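Local coordinates for protein betainyl-CoA thiolase (Pseudomonas putida, PDB 2HLJ) that probably transfers or hydrolyses acyl groups carried on coenzyme A, with betainyl-CoA as its likely substrate, using a hot-dog fold, at residues Asp25-Tyr28 and Leu29-Phe32; Pro146-Met149 and Gly150-Ile153; His127-Val130 and Cys131-His135; Ala38-Asp41 and Arg42-Leu45; Thr11-Glu14 and Asp15-Asp18. All blocks are in the same frame, centred on the assembly; numbering follows the deposited sequence.

Contact 1: residues Asp25-Tyr28 and Leu29-Phe32; sequences DAFY and LLIF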
loop_
_atom_site.group_PDB
_atom_site.type_symbol
_atom_site.label_atom_id
_atom_site.label_comp_id
_atom_site.label_asym_id
_atom_site.label_seq_id
_atom_site.Cartn_x
_atom_site.Cartn_y
_atom_site.Cartn_z
ATOM N N ASP A 25 -6.629 5.478 -0.795
ATOM C CA ASP A 25 -6.045 4.161 -0.540
ATOM C C ASP A 25 -4.639 4.247 0.063
ATOM O O ASP A 25 -4.322 3.535 1.031
ATOM C CB ASP A 25 -6.013 3.289 -1.829
ATOM C CG ASP A 25 -5.366 3.996 -3.058
ATOM O OD1 ASP A 25 -4.804 5.140 -2.980
ATOM O OD2 ASP A 25 -5.471 3.394 -4.134
ATOM N N ALA A 26 -3.813 5.156 -0.457
ATOM C CA ALA A 26 -2.420 5.217 0.006
ATOM C C ALA A 26 -2.303 5.688 1.467
ATOM O O ALA A 26 -1.336 5.364 2.173
ATOM C CB ALA A 26 -1.602 6.101 -0.909
ATOM N N PHE A 27 -3.285 6.471 1.908
ATOM C CA PHE A 27 -3.246 7.059 3.233
ATOM C C PHE A 27 -3.715 6.062 4.294
ATOM O O PHE A 27 -3.367 6.220 5.465
ATOM C CB PHE A 27 -3.986 8.396 3.290
ATOM C CG PHE A 27 -3.274 9.514 2.554
ATOM C CD1 PHE A 27 -1.988 9.862 2.888
ATOM C CD2 PHE A 27 -3.886 10.186 1.501
ATOM C CE1 PHE A 27 -1.319 10.868 2.191
ATOM C CE2 PHE A 27 -3.233 11.170 0.805
ATOM C CZ PHE A 27 -1.940 11.511 1.155
ATOM N N TYR A 28 -4.454 5.019 3.907
ATOM C CA TYR A 28 -4.647 3.885 4.849
ATOM C C TYR A 28 -3.269 3.290 5.145
ATOM O O TYR A 28 -2.914 3.070 6.305
ATOM C CB TYR A 28 -5.486 2.774 4.269
ATOM C CG TYR A 28 -6.962 2.964 4.014
ATOM C CD1 TYR A 28 -7.408 3.684 2.925
ATOM C CD2 TYR A 28 -7.919 2.289 4.790
ATOM C CE1 TYR A 28 -8.744 3.797 2.659
ATOM C CE2 TYR A 28 -9.271 2.382 4.519
ATOM C CZ TYR A 28 -9.682 3.143 3.438
ATOM O OH TYR A 28 -11.029 3.262 3.117
ATOM N N LEU A 29 -2.477 3.071 4.088
ATOM C CA LEU A 29 -1.101 2.571 4.236
ATOM C C LEU A 29 -0.168 3.528 4.975
ATOM O O LEU A 29 0.687 3.073 5.716
ATOM C CB LEU A 29 -0.497 2.129 2.893
ATOM C CG LEU A 29 0.655 1.121 2.946
ATOM C CD1 LEU A 29 0.217 -0.291 3.418
ATOM C CD2 LEU A 29 1.317 0.997 1.549
ATOM N N LEU A 30 -0.337 4.846 4.812
ATOM C CA LEU A 30 0.418 5.799 5.606
ATOM C C LEU A 30 0.163 5.667 7.105
ATOM O O LEU A 30 1.111 5.690 7.921
ATOM C CB LEU A 30 0.156 7.257 5.150
ATOM C CG LEU A 30 1.025 8.279 5.863
ATOM C CD1 LEU A 30 2.505 8.000 5.641
ATOM C CD2 LEU A 30 0.676 9.728 5.466
ATOM N N ILE A 31 -1.109 5.558 7.476
ATOM C CA ILE A 31 -1.502 5.356 8.880
ATOM C C ILE A 31 -0.866 4.080 9.406
ATOM O O ILE A 31 -0.288 4.064 10.483
ATOM C CB ILE A 31 -3.049 5.268 9.023
ATOM C CG1 ILE A 31 -3.700 6.597 8.692
ATOM C CG2 ILE A 31 -3.452 4.734 10.396
ATOM C CD1 ILE A 31 -5.161 6.451 8.354
ATOM N N PHE A 32 -0.919 3.002 8.631
ATOM C CA PHE A 32 -0.192 1.800 9.034
ATOM C C PHE A 32 1.347 1.969 9.140
ATOM O O PHE A 32 1.971 1.380 10.036
ATOM C CB PHE A 32 -0.526 0.610 8.111
ATOM C CG PHE A 32 -1.958 0.145 8.151
ATOM C CD1 PHE A 32 -2.735 0.203 9.301
ATOM C CD2 PHE A 32 -2.494 -0.506 7.029
ATOM C CE1 PHE A 32 -4.033 -0.297 9.307
ATOM C CE2 PHE A 32 -3.794 -0.931 7.012
ATOM C CZ PHE A 32 -4.562 -0.871 8.156
#

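Contact 2: residues Pro146-Met149 and Gly150-Ile153; sequences PQYM and GRTI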
loop_
_atom_site.group_PDB
_atom_site.type_symbol
_atom_site.label_atom_id
_atom_site.label_comp_id
_atom_site.label_asym_id
_atom_site.label_seq_id
_atom_site.Cartn_x
_atom_site.Cartn_y
_atom_site.Cartn_z
ATOM N N PRO A 146 -5.635 -13.130 12.573
ATOM C CA PRO A 146 -5.580 -12.281 11.388
ATOM C C PRO A 146 -6.341 -12.894 10.223
ATOM O O PRO A 146 -6.047 -14.008 9.776
ATOM C CB PRO A 146 -4.078 -12.184 11.097
ATOM C CG PRO A 146 -3.428 -12.481 12.419
ATOM C CD PRO A 146 -4.287 -13.578 12.960
ATOM N N GLN A 147 -7.340 -12.176 9.751
ATOM C CA GLN A 147 -8.171 -12.702 8.689
ATOM C C GLN A 147 -7.525 -12.582 7.300
ATOM O O GLN A 147 -7.576 -13.521 6.508
ATOM C CB GLN A 147 -9.513 -11.999 8.727
ATOM C CG GLN A 147 -10.505 -12.557 7.752
ATOM C CD GLN A 147 -11.850 -11.889 7.873
ATOM O OE1 GLN A 147 -12.089 -11.119 8.811
ATOM N NE2 GLN A 147 -12.740 -12.168 6.915
ATOM N N TYR A 148 -6.912 -11.436 7.029
ATOM C CA TYR A 148 -6.459 -11.065 5.677
ATOM C C TYR A 148 -4.971 -11.381 5.503
ATOM O O TYR A 148 -4.093 -10.502 5.484
ATOM C CB TYR A 148 -6.810 -9.588 5.409
ATOM C CG TYR A 148 -8.312 -9.402 5.445
ATOM C CD1 TYR A 148 -9.085 -9.618 4.321
ATOM C CD2 TYR A 148 -8.962 -9.057 6.621
ATOM C CE1 TYR A 148 -10.466 -9.494 4.365
ATOM C CE2 TYR A 148 -10.345 -8.907 6.662
ATOM C CZ TYR A 148 -11.075 -9.148 5.538
ATOM O OH TYR A 148 -12.417 -9.012 5.602
HETATM N N MSE A 149 -4.726 -12.681 5.383
HETATM C CA MSE A 149 -3.410 -13.260 5.302
HETATM C C MSE A 149 -3.334 -14.065 4.053
HETATM O O MSE A 149 -4.305 -14.709 3.704
HETATM C CB MSE A 149 -3.245 -14.256 6.439
HETATM C CG MSE A 149 -3.372 -13.615 7.747
HETATM SE SE MSE A 149 -1.639 -13.009 8.134
HETATM C CE MSE A 149 -1.280 -14.779 9.133
ATOM N N GLY A 150 -2.160 -14.107 3.432
ATOM C CA GLY A 150 -1.948 -14.939 2.262
ATOM C C GLY A 150 -2.899 -14.597 1.135
ATOM O O GLY A 150 -3.231 -15.449 0.321
ATOM N N ARG A 151 -3.323 -13.334 1.049
ATOM C CA ARG A 151 -4.339 -12.963 0.067
ATOM C C ARG A 151 -3.762 -12.762 -1.342
ATOM O O ARG A 151 -2.629 -12.298 -1.506
ATOM C CB ARG A 151 -5.080 -11.690 0.530
ATOM C CG ARG A 151 -5.889 -11.885 1.800
ATOM C CD ARG A 151 -6.910 -12.944 1.543
ATOM N NE ARG A 151 -7.847 -13.168 2.627
ATOM C CZ ARG A 151 -9.152 -12.909 2.579
ATOM N NH1 ARG A 151 -9.711 -12.359 1.501
ATOM N NH2 ARG A 151 -9.896 -13.190 3.640
ATOM N N THR A 152 -4.565 -13.114 -2.348
ATOM C CA THR A 152 -4.215 -12.904 -3.751
ATOM C C THR A 152 -5.420 -12.331 -4.494
ATOM O O THR A 152 -6.568 -12.524 -4.106
ATOM C CB THR A 152 -3.746 -14.213 -4.472
ATOM O OG1 THR A 152 -4.766 -15.214 -4.391
ATOM C CG2 THR A 152 -2.452 -14.762 -3.872
ATOM N N ILE A 153 -5.132 -11.590 -5.557
ATOM C CA ILE A 153 -6.114 -10.795 -6.259
ATOM C C ILE A 153 -6.621 -11.586 -7.432
ATOM O O ILE A 153 -5.839 -12.231 -8.125
ATOM C CB ILE A 153 -5.474 -9.486 -6.777
ATOM C CG1 ILE A 153 -5.141 -8.557 -5.602
ATOM C CG2 ILE A 153 -6.392 -8.791 -7.728
ATOM C CD1 ILE A 153 -4.043 -7.513 -5.902
HETATM O O HOH W 1 -2.428 -10.874 2.593
#

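Contact 3: residues His127-Val130 and Cys131-His135; sequences HTTV and CRLNH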
loop_
_atom_site.group_PDB
_atom_site.type_symbol
_atom_site.label_atom_id
_atom_site.label_comp_id
_atom_site.label_asym_id
_atom_site.label_seq_id
_atom_site.Cartn_x
_atom_site.Cartn_y
_atom_site.Cartn_z
ATOM N N HIS A 127 19.787 -9.443 21.028
ATOM C CA HIS A 127 19.118 -10.187 22.090
ATOM C C HIS A 127 17.959 -9.444 22.763
ATOM O O HIS A 127 16.920 -10.025 22.996
ATOM C CB HIS A 127 20.125 -10.637 23.160
ATOM C CG HIS A 127 19.496 -11.388 24.301
ATOM N ND1 HIS A 127 19.109 -10.775 25.478
ATOM C CD2 HIS A 127 19.162 -12.696 24.434
ATOM C CE1 HIS A 127 18.578 -11.675 26.289
ATOM N NE2 HIS A 127 18.599 -12.848 25.680
ATOM N N THR A 128 18.149 -8.168 23.058
ATOM C CA THR A 128 17.137 -7.346 23.708
ATOM C C THR A 128 15.893 -7.132 22.848
ATOM O O THR A 128 14.772 -7.175 23.344
ATOM C CB THR A 128 17.740 -5.965 24.060
ATOM O OG1 THR A 128 18.878 -6.145 24.913
ATOM C CG2 THR A 128 16.757 -5.110 24.784
ATOM N N THR A 129 16.098 -6.870 21.556
ATOM C CA THR A 129 15.014 -6.742 20.597
ATOM C C THR A 129 14.197 -8.030 20.539
ATOM O O THR A 129 12.966 -7.980 20.546
ATOM C CB THR A 129 15.545 -6.398 19.151
ATOM O OG1 THR A 129 16.221 -5.143 19.170
ATOM C CG2 THR A 129 14.420 -6.297 18.165
ATOM N N VAL A 130 14.876 -9.169 20.425
ATOM C CA VAL A 130 14.193 -10.452 20.378
ATOM C C VAL A 130 13.345 -10.675 21.626
ATOM O O VAL A 130 12.221 -11.196 21.552
ATOM C CB VAL A 130 15.166 -11.622 20.234
ATOM C CG1 VAL A 130 14.443 -12.937 20.379
ATOM C CG2 VAL A 130 15.872 -11.574 18.881
ATOM N N CYS A 131 13.907 -10.335 22.779
ATOM C CA CYS A 131 13.170 -10.486 24.031
ATOM C C CYS A 131 11.924 -9.611 24.054
ATOM O O CYS A 131 10.864 -10.068 24.463
ATOM C CB CYS A 131 14.060 -10.211 25.249
ATOM S SG CYS A 131 15.283 -11.515 25.532
ATOM N N ARG A 132 12.017 -8.369 23.582
ATOM C CA ARG A 132 10.821 -7.505 23.540
ATOM C C ARG A 132 9.785 -8.003 22.505
ATOM O O ARG A 132 8.583 -7.988 22.762
ATOM C CB ARG A 132 11.218 -6.055 23.284
ATOM C CG ARG A 132 12.140 -5.537 24.367
ATOM C CD ARG A 132 12.701 -4.132 24.085
ATOM N NE ARG A 132 13.600 -3.766 25.174
ATOM C CZ ARG A 132 14.480 -2.775 25.153
ATOM N NH1 ARG A 132 14.637 -2.026 24.082
ATOM N NH2 ARG A 132 15.244 -2.566 26.208
ATOM N N LEU A 133 10.253 -8.481 21.357
ATOM C CA LEU A 133 9.366 -9.076 20.368
ATOM C C LEU A 133 8.652 -10.321 20.920
ATOM O O LEU A 133 7.450 -10.498 20.730
ATOM C CB LEU A 133 10.158 -9.450 19.092
ATOM C CG LEU A 133 10.622 -8.269 18.232
ATOM C CD1 LEU A 133 11.564 -8.701 17.122
ATOM C CD2 LEU A 133 9.452 -7.511 17.657
ATOM N N ASN A 134 9.388 -11.182 21.603
ATOM C CA ASN A 134 8.768 -12.369 22.216
ATOM C C ASN A 134 7.734 -11.982 23.280
ATOM O O ASN A 134 6.684 -12.621 23.397
ATOM C CB ASN A 134 9.819 -13.272 22.827
ATOM C CG ASN A 134 10.669 -13.995 21.787
ATOM O OD1 ASN A 134 10.222 -14.288 20.695
ATOM N ND2 ASN A 134 11.885 -14.322 22.160
ATOM N N HIS A 135 8.033 -10.940 24.056
ATOM C CA HIS A 135 7.095 -10.425 25.084
ATOM C C HIS A 135 5.755 -10.002 24.452
ATOM O O HIS A 135 4.664 -10.402 24.894
ATOM C CB HIS A 135 7.749 -9.257 25.811
ATOM C CG HIS A 135 6.908 -8.663 26.899
ATOM N ND1 HIS A 135 6.641 -9.332 28.073
ATOM C CD2 HIS A 135 6.282 -7.466 26.997
ATOM C CE1 HIS A 135 5.873 -8.580 28.842
ATOM N NE2 HIS A 135 5.648 -7.441 28.219
#

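Contact 4: residues Ala38-Asp41 and Arg42-Leu45; sequences ALMD and RIGL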
loop_
_atom_site.group_PDB
_atom_site.type_symbol
_atom_site.label_atom_id
_atom_site.label_comp_id
_atom_site.label_asym_id
_atom_site.label_seq_id
_atom_site.Cartn_x
_atom_site.Cartn_y
_atom_site.Cartn_z
ATOM N N ALA A 38 5.755 3.515 15.373
ATOM C CA ALA A 38 5.393 3.468 16.779
ATOM C C ALA A 38 5.666 2.106 17.412
ATOM O O ALA A 38 6.040 2.037 18.568
ATOM C CB ALA A 38 3.910 3.842 16.946
ATOM N N LEU A 39 5.471 1.028 16.677
ATOM C CA LEU A 39 5.825 -0.288 17.181
ATOM C C LEU A 39 7.341 -0.380 17.449
ATOM O O LEU A 39 7.766 -0.950 18.450
ATOM C CB LEU A 39 5.405 -1.363 16.194
ATOM C CG LEU A 39 5.626 -2.794 16.667
ATOM C CD1 LEU A 39 4.826 -3.142 17.920
ATOM C CD2 LEU A 39 5.364 -3.759 15.545
HETATM N N MSE A 40 8.145 0.206 16.569
HETATM C CA MSE A 40 9.587 0.211 16.759
HETATM C C MSE A 40 9.990 1.093 17.935
HETATM O O MSE A 40 10.876 0.708 18.715
HETATM C CB MSE A 40 10.334 0.589 15.470
HETATM C CG MSE A 40 10.202 -0.411 14.341
HETATM SE SE MSE A 40 10.413 -2.261 14.913
HETATM C CE MSE A 40 8.615 -2.920 14.652
ATOM N N ASP A 41 9.328 2.234 18.120
ATOM C CA ASP A 41 9.518 2.997 19.372
ATOM C C ASP A 41 9.197 2.180 20.629
ATOM O O ASP A 41 9.909 2.253 21.634
ATOM C CB ASP A 41 8.654 4.254 19.427
ATOM C CG ASP A 41 9.127 5.332 18.509
ATOM O OD1 ASP A 41 10.348 5.358 18.182
ATOM O OD2 ASP A 41 8.260 6.158 18.107
ATOM N N ARG A 42 8.137 1.400 20.578
ATOM C CA ARG A 42 7.739 0.606 21.742
ATOM C C ARG A 42 8.779 -0.428 22.109
ATOM O O ARG A 42 9.025 -0.664 23.294
ATOM C CB ARG A 42 6.424 -0.140 21.486
ATOM C CG ARG A 42 5.201 0.692 21.518
ATOM C CD ARG A 42 4.017 -0.236 21.381
ATOM N NE ARG A 42 2.738 0.466 21.449
ATOM C CZ ARG A 42 1.925 0.446 22.502
ATOM N NH1 ARG A 42 2.211 -0.266 23.588
ATOM N NH2 ARG A 42 0.806 1.131 22.446
ATOM N N ILE A 43 9.367 -1.076 21.106
ATOM C CA ILE A 43 10.401 -2.040 21.402
ATOM C C ILE A 43 11.789 -1.413 21.428
ATOM O O ILE A 43 12.751 -2.095 21.689
ATOM C CB ILE A 43 10.326 -3.294 20.518
ATOM C CG1 ILE A 43 10.710 -3.026 19.074
ATOM C CG2 ILE A 43 8.929 -3.945 20.613
ATOM C CD1 ILE A 43 10.852 -4.336 18.279
ATOM N N GLY A 44 11.883 -0.102 21.198
ATOM C CA GLY A 44 13.152 0.628 21.300
ATOM C C GLY A 44 14.171 0.206 20.273
ATOM O O GLY A 44 15.357 0.248 20.534
ATOM N N LEU A 45 13.729 -0.140 19.078
ATOM C CA LEU A 45 14.644 -0.644 18.056
ATOM C C LEU A 45 15.480 0.499 17.534
ATOM O O LEU A 45 14.937 1.480 17.029
ATOM C CB LEU A 45 13.906 -1.308 16.914
ATOM C CG LEU A 45 14.773 -1.743 15.712
ATOM C CD1 LEU A 45 15.754 -2.840 16.065
ATOM C CD2 LEU A 45 13.916 -2.176 14.545
HETATM O O HOH W 2 13.007 3.253 17.884
#

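Contact 5: residues Thr11-Glu14 and Asp15-Asp18; sequences TVQE and DWVD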
loop_
_atom_site.group_PDB
_atom_site.type_symbol
_atom_site.label_atom_id
_atom_site.label_comp_id
_atom_site.label_asym_id
_atom_site.label_seq_id
_atom_site.Cartn_x
_atom_site.Cartn_y
_atom_site.Cartn_z
ATOM N N THR A 11 -6.945 11.211 13.571
ATOM C CA THR A 11 -8.207 11.670 12.978
ATOM C C THR A 11 -7.926 11.915 11.493
ATOM O O THR A 11 -6.936 12.551 11.151
ATOM C CB THR A 11 -8.729 12.924 13.722
ATOM O OG1 THR A 11 -9.045 12.567 15.067
ATOM C CG2 THR A 11 -9.991 13.476 13.110
ATOM N N VAL A 12 -8.764 11.369 10.605
ATOM C CA VAL A 12 -8.594 11.588 9.159
ATOM C C VAL A 12 -8.736 13.069 8.813
ATOM O O VAL A 12 -9.792 13.666 9.028
ATOM C CB VAL A 12 -9.589 10.800 8.354
ATOM C CG1 VAL A 12 -9.518 11.138 6.847
ATOM C CG2 VAL A 12 -9.403 9.288 8.632
ATOM N N GLN A 13 -7.686 13.604 8.191
ATOM C CA GLN A 13 -7.554 15.025 7.887
ATOM C C GLN A 13 -7.962 15.275 6.430
ATOM O O GLN A 13 -7.984 14.357 5.633
ATOM C CB GLN A 13 -6.096 15.491 8.130
ATOM C CG GLN A 13 -4.997 14.376 8.192
ATOM C CD GLN A 13 -3.612 14.922 8.590
ATOM O OE1 GLN A 13 -3.107 14.653 9.687
ATOM N NE2 GLN A 13 -3.000 15.672 7.698
ATOM N N GLU A 14 -8.293 16.523 6.115
ATOM C CA GLU A 14 -8.735 16.908 4.793
ATOM C C GLU A 14 -7.687 16.660 3.711
ATOM O O GLU A 14 -8.057 16.456 2.572
ATOM C CB GLU A 14 -9.144 18.367 4.765
ATOM C CG GLU A 14 -10.038 18.724 3.589
ATOM C CD GLU A 14 -10.705 20.106 3.724
ATOM O OE1 GLU A 14 -10.718 20.679 4.839
ATOM O OE2 GLU A 14 -11.222 20.596 2.696
ATOM N N ASP A 15 -6.399 16.619 4.045
ATOM C CA ASP A 15 -5.418 16.363 2.976
ATOM C C ASP A 15 -5.197 14.885 2.688
ATOM O O ASP A 15 -4.388 14.539 1.817
ATOM C CB ASP A 15 -4.096 17.124 3.159
ATOM C CG ASP A 15 -3.433 16.844 4.468
ATOM O OD1 ASP A 15 -3.998 16.073 5.276
ATOM O OD2 ASP A 15 -2.352 17.439 4.694
ATOM N N TRP A 16 -5.961 14.027 3.356
ATOM C CA TRP A 16 -5.973 12.593 3.043
ATOM C C TRP A 16 -7.187 12.067 2.280
ATOM O O TRP A 16 -7.262 10.859 1.967
ATOM C CB TRP A 16 -5.853 11.790 4.330
ATOM C CG TRP A 16 -4.534 11.912 5.009
ATOM C CD1 TRP A 16 -3.416 12.543 4.542
ATOM C CD2 TRP A 16 -4.187 11.353 6.255
ATOM N NE1 TRP A 16 -2.413 12.416 5.422
ATOM C CE2 TRP A 16 -2.841 11.674 6.487
ATOM C CE3 TRP A 16 -4.879 10.598 7.206
ATOM C CZ2 TRP A 16 -2.172 11.301 7.653
ATOM C CZ3 TRP A 16 -4.215 10.222 8.357
ATOM C CH2 TRP A 16 -2.872 10.568 8.569
ATOM N N VAL A 17 -8.130 12.948 1.966
ATOM C CA VAL A 17 -9.380 12.543 1.394
ATOM C C VAL A 17 -9.546 13.098 -0.010
ATOM O O VAL A 17 -8.933 14.085 -0.361
ATOM C CB VAL A 17 -10.616 12.876 2.288
ATOM C CG1 VAL A 17 -10.429 12.337 3.733
ATOM C CG2 VAL A 17 -10.934 14.341 2.307
ATOM N N ASP A 18 -10.364 12.410 -0.799
ATOM C CA ASP A 18 -10.681 12.816 -2.159
ATOM C C ASP A 18 -11.828 13.831 -2.098
ATOM O O ASP A 18 -12.246 14.254 -1.018
ATOM C CB ASP A 18 -11.013 11.603 -3.050
ATOM C CG ASP A 18 -12.155 10.757 -2.517
ATOM O OD1 ASP A 18 -13.030 11.291 -1.801
ATOM O OD2 ASP A 18 -12.187 9.549 -2.819
HETATM O O HOH W 3 -0.753 16.192 6.217
#

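Contact 1: residues Asp25-Tyr28 and Leu29-Phe32
A26 O takes the amide hydrogen of L30 N at 2.9 Å. One residue on, I31 N reaches F27 O at 3.1 Å, while the I31 side chain lies against the same oxygen: CG1 is 3.3 Å from F27 O. That branch gets there because it sits beside the backbone N, anti to the carbonyl carbon (chi1 -67°). The third turn bond joins F32 N to Y28 O at 3.1 Å, nearly straight at 167°. The F32 ring turns one face to Y28 O, which sits toward the rim, 3.6 Å from F32 CG. On another flank of the helix F27 and L30 run side by side; L30 CD2 meets the edge of the F27 ring in its plane, 3.7 Å from F27 CD1. Y28 OH bonds to H68 O. D25, near the start of the helix, gives its two carboxylate oxygens to S33 and T59 of the second subunit. L29 and F32 pack against strand 104-114, I31 and F32 against strand 75-85. Such a buried helix, laid on an antiparallel sheet and meeting the other subunit, is the central feature of the hot-dog fold.

Contact 2: residues Pro146-Met149 and Gly150-Ile153
Y148 and R151 meet plane against plane at an angle: the guanidinium is turned 36° from the phenol ring, and Y148 CD1 sits over the centre of one guanidinium face, 3.7 Å from R151 CZ. Relative to the ring the approach is oblique, with R151 NH2 3.8 Å from Y148 CE1. The arginine reaches this place by folding back, its chain bent at the second torsion (chi2 -60°), which brings R151 CD to 3.8 Å from M149 O. The edge of the guanidinium is turned to the backbone, where R151 NH2 comes 3.7 Å from Q147 O. One face of the tyrosine ring receives Q147 CG, toward the rim. Y148 is the centre of an inverse gamma turn, in which M149 N makes a weak 3.2 Å bond to Q147 O, and the chain then bends back through G150. The positive phi of G150 (58°) suits glycine, and a side chain here would run into M149 O. A water accepts from R151 N at 3.0 Å and bonds only weakly to Y148 O. This loop follows helix 127-138 and lies against the sheet: Y148 N bonds to Y93 OH, G150 N to E109 OE1, and Y148 packs on A107 of strand 104-114. R151 touches H63 and N65 of strand 57-66 and packs on E61 of the second subunit.

Contact 3: residues His127-Val130 and Cys131-His135
The backbone carbonyls of H127 to V130 each accept the amide N-H four residues on, from C131, R132, L133 and N134 in turn; the V130 O to N134 N bond is 2.8 Å long. A sulfur-aromatic contact, present in one of two deposited conformers of C131 and therefore doubtful, puts C131 SG over one face of the H127 imidazole, 3.7 Å from its centroid and 3.4 Å from H127 CE1. The T128 methyl CG2 stands over the centre of one face of the R132 guanidinium, 3.3 Å from R132 CZ. The extended arginine chain runs alongside the threonine and T128 CG2 lies anti to the backbone N (chi1 -58° for OG1), which brings the methyl onto the flat group. Another methyl, V130 CG1, lies alongside the N134 amide nitrogen, 3.4 Å from N134 ND2. Apolar packing is looser: T129 CG2 and L133 CD1 sit side by side at 3.9 Å. The R132 guanidinium bonds through NH1 to I43 O. T129 and L133 face I43 of helix 25-43, and V130, L133 and N134 rest on F85 of strand 75-85.

Contact 4: residues Ala38-Asp41 and Arg42-Leu45
A Schellman motif ends helix 25-43, with L45 N reaching back to M40 O at 3.0 Å and G44 N to D41 O in a weaker bond of 3.1 Å. G44 is its C-prime residue, and its positive phi (65°) favours a glycine. Before the turn the helix is still regular: R42 N bonds to A38 O, and I43 N to L39 O at 3.1 Å. The apolar side of the motif is built round M40, a selenomethionine whose chain bends at its second and third torsions. Its selenium touches two side chains that run alongside M40: L45 CD2 meets M40 SE at 3.5 Å, and I43 CD1 stands 4.0 Å from the same atom. I43 puts CG1 in the crowded position between the backbone N and the carbonyl carbon (chi1 70°), and CG1 is 3.7 Å from L39 O. R42 CG packs on A38 O at 3.3 Å, while the arginine chain runs out extended. With an alanine in place of I43, CD1 is gone, and the selenium of M40 is likely to lose packing on that side, with a gap opening toward L133 and L136 of helix 127-138. At the polar edge, a water lies 2.8 Å from L45 O and touches D41 OD1 weakly; that carboxylate oxygen also bonds to S53 OG. L45 packs on L57 of strand 57-66 and on T129. Hydrophobic contact between the residue four before the C-prime glycine and the one after it, here M40 and L45, is the usual companion of a Schellman C-cap.

Contact 5: residues Thr11-Glu14 and Asp15-Asp18
Q13 lays its aliphatic chain over the W16 indole, CG standing above the middle of one face, 3.8 Å from the centroid of the six-membered ring in a CH-pi contact. The amide beyond it is almost parallel to the indole, 9° between the planes, so the glutamine tail stacks on the ring, with Q13 CD 3.9 Å from W16 CE2. It is reached with a first torsion away from the staggered positions (chi1 18°), after which the chain is extended. The amide is fixed at its nitrogen: Q13 NE2 donates at 2.7 Å, nearly straight at 172°, on the syn lone pair of D15 OD1, with carboxylate and amide almost coplanar. A water donates to D15 OD2 and accepts weakly from Q13 NE2. The backbone closes the turn, W16 N bonding to Q13 O at 3.1 Å. V12 CG1 and V17 CG1 press tightly at 3.5 Å. Cut back to an alanine, the Q13 position has no amide for D15 OD1, whose carboxylate would probably be freer to turn, and the indole face would be less covered. The loop follows strand 6-11, and W16 packs on L30 and stacks on F27 of helix 25-43, which ties it to the domain core. The flat hydrogen bond and the stack fix the amide's rotation, and the carboxylate would be expected to polarise its N-H.

In the fold
Contacts 1 and 4 share helix 25-43, centres 19 Å apart, contact 1 in its first turns and contact 4 at its C-terminal end. Contact 5 packs against contact 1, centres 11 Å apart, where W16 CD1 lies 3.5 Å from F27 CD1. At the other end contact 3 meets contact 4, 11 Å between centres, through R132 NH1 and I43 O at 3.0 Å. Contacts 3 and 5 lie on opposite sides of the chain's centre. Contact 2 stands about 9 Å from contact 1 at the nearest atoms, and both touch the second subunit. A glycerol, probably from the crystallisation liquor, lies about 4 Å from the D25 side chain and may mark a pocket.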